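Local coordinates for carbonic anhydrase (Neosartorya fumigata, PDB 6JQE), which probably catalyses the reversible hydration of carbon dioxide to hydrogencarbonate, as a zinc-dependent carbonic anhydrase of the beta class, at residues L22-S27 with F45-L50. Residues are numbered along the deposited sequence; the frame is centred on the assembly and turned at random.
With ZN (zinc ion), chain C.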
# COMPACT_ATOMS: atom_id res chain seq x y z
N LEU A 22 -2.84 1.04 11.85
CA LEU A 22 -2.36 0.37 10.62
C LEU A 22 -3.60 0.02 9.79
O LEU A 22 -4.44 -0.74 10.26
CB LEU A 22 -1.56 -0.87 10.99
CG LEU A 22 -1.24 -1.85 9.87
CD1 LEU A 22 -0.48 -1.18 8.73
CD2 LEU A 22 -0.40 -2.98 10.44
N TRP A 23 -3.71 0.64 8.64
CA TRP A 23 -4.84 0.50 7.70
C TRP A 23 -4.38 -0.39 6.56
O TRP A 23 -3.42 0.03 5.88
CB TRP A 23 -5.29 1.87 7.22
CG TRP A 23 -6.58 1.82 6.46
CD1 TRP A 23 -6.77 1.46 5.17
CD2 TRP A 23 -7.88 2.03 7.02
NE1 TRP A 23 -8.11 1.50 4.85
CE2 TRP A 23 -8.81 1.83 5.97
CE3 TRP A 23 -8.34 2.39 8.28
CZ2 TRP A 23 -10.18 2.01 6.16
CZ3 TRP A 23 -9.69 2.56 8.47
CH2 TRP A 23 -10.59 2.36 7.43
N ILE A 24 -4.97 -1.57 6.42
CA ILE A 24 -4.65 -2.54 5.34
C ILE A 24 -5.78 -2.47 4.31
O ILE A 24 -6.90 -2.85 4.64
CB ILE A 24 -4.44 -3.94 5.92
CG1 ILE A 24 -3.30 -3.96 6.96
CG2 ILE A 24 -4.24 -4.90 4.78
CD1 ILE A 24 -3.21 -5.25 7.75
N GLY A 25 -5.48 -1.97 3.12
CA GLY A 25 -6.49 -1.80 2.07
C GLY A 25 -6.05 -2.44 0.79
O GLY A 25 -4.88 -2.91 0.70
N CYS A 26 -6.91 -2.39 -0.22
CA CYS A 26 -6.62 -2.98 -1.54
C CYS A 26 -6.06 -1.94 -2.53
O CYS A 26 -6.57 -0.81 -2.59
CB CYS A 26 -7.87 -3.67 -2.09
SG CYS A 26 -7.46 -4.52 -3.62
N SER A 27 -5.10 -2.37 -3.35
CA SER A 27 -4.45 -1.62 -4.45
C SER A 27 -5.44 -1.07 -5.49
O SER A 27 -5.12 -0.02 -6.04
CB SER A 27 -3.42 -2.49 -5.11
OG SER A 27 -2.39 -2.77 -4.20
N PHE A 45 -1.39 4.92 9.19
CA PHE A 45 -0.23 4.23 8.58
C PHE A 45 -0.80 3.20 7.60
O PHE A 45 -1.47 2.25 8.06
CB PHE A 45 0.61 3.59 9.67
CG PHE A 45 1.91 3.01 9.20
CD1 PHE A 45 2.97 3.83 8.86
CD2 PHE A 45 2.06 1.63 9.08
CE1 PHE A 45 4.18 3.29 8.44
CE2 PHE A 45 3.27 1.10 8.66
CZ PHE A 45 4.32 1.93 8.35
N GLU A 46 -0.63 3.43 6.29
CA GLU A 46 -1.44 2.77 5.24
C GLU A 46 -0.58 1.72 4.55
O GLU A 46 0.48 2.09 4.04
CB GLU A 46 -2.01 3.84 4.31
CG GLU A 46 -2.89 3.31 3.21
CD GLU A 46 -3.41 4.40 2.27
OE1 GLU A 46 -2.96 5.57 2.37
OE2 GLU A 46 -4.24 4.08 1.42
N TYR A 47 -0.98 0.45 4.61
CA TYR A 47 -0.39 -0.65 3.81
C TYR A 47 -1.43 -1.03 2.75
O TYR A 47 -2.55 -1.46 3.14
CB TYR A 47 0.02 -1.83 4.71
CG TYR A 47 0.69 -2.94 3.95
CD1 TYR A 47 1.92 -2.73 3.35
CD2 TYR A 47 0.09 -4.18 3.77
CE1 TYR A 47 2.54 -3.70 2.58
CE2 TYR A 47 0.68 -5.17 3.01
CZ TYR A 47 1.91 -4.93 2.41
OH TYR A 47 2.54 -5.87 1.65
N ARG A 48 -1.09 -0.90 1.48
CA ARG A 48 -2.09 -1.11 0.39
C ARG A 48 -1.52 -2.13 -0.58
O ARG A 48 -0.43 -1.87 -1.18
CB ARG A 48 -2.50 0.22 -0.23
CG ARG A 48 -3.74 0.10 -1.12
CD ARG A 48 -4.31 1.46 -1.50
NE ARG A 48 -4.88 2.15 -0.36
CZ ARG A 48 -6.09 1.93 0.18
NH1 ARG A 48 -6.91 1.01 -0.30
NH2 ARG A 48 -6.48 2.66 1.21
N SER A 49 -2.22 -3.27 -0.70
CA SER A 49 -1.69 -4.52 -1.28
C SER A 49 -2.77 -5.21 -2.11
O SER A 49 -3.94 -4.79 -2.03
CB SER A 49 -1.25 -5.43 -0.14
OG SER A 49 -2.38 -5.75 0.70
N LEU A 50 -2.39 -6.31 -2.75
CA LEU A 50 -3.31 -7.16 -3.55
C LEU A 50 -4.41 -7.71 -2.64
O LEU A 50 -4.11 -8.50 -1.70
CB LEU A 50 -2.50 -8.28 -4.19
CG LEU A 50 -1.48 -7.87 -5.25
CD1 LEU A 50 -0.80 -9.12 -5.82
CD2 LEU A 50 -2.13 -7.07 -6.37
ZN ZN C . -9.65 -4.48 -4.42
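Trp23 and Gly25 reach strand 44-49 through both their N-H and C=O groups: Trp23 N donates to Phe45 O (2.8 Å), Trp23 O accepts from Tyr47 N, Gly25 N binds Tyr47 O and Gly25 O takes Ser49 N (3.0 Å). Past the strand end, Ser27 N donates to Ser49 O from above the carbonyl plane, while Ser27 OG bonds Glu46 O of the second subunit. Arg48 crosses over Gly25, whose CA lies against one face of the guanidinium. A bend at chi3 (-68°) turns the Arg48 chain back toward strand 21-26, and Arg48 NH1 donates to Cys26 O (2.9 Å, 165° at the hydrogen). Arg48 NE and Arg48 NH2 both donate to Glu46 OE2, each at 2.7 Å, in a side-on salt bridge with OE2 in the guanidinium plane; Arg48 NH2 also pairs with Glu33, which accepts from Trp23 NE1 as well. These parallel strands belong to the central sheet of the beta-carbonic anhydrase fold, with 21-26 lying between 75-81 and 44-49. Cys26 SG binds the zinc ion at 2.3 Å; Asp28, His81 and Cys84 complete the site. On the face opposite Arg48, Leu22 CD1 touches the Phe45 ring edge at CD2 (3.8 Å), and helix 58-69 packs on Leu22 and Tyr47. Ser49 OG is bonded to Met53 O.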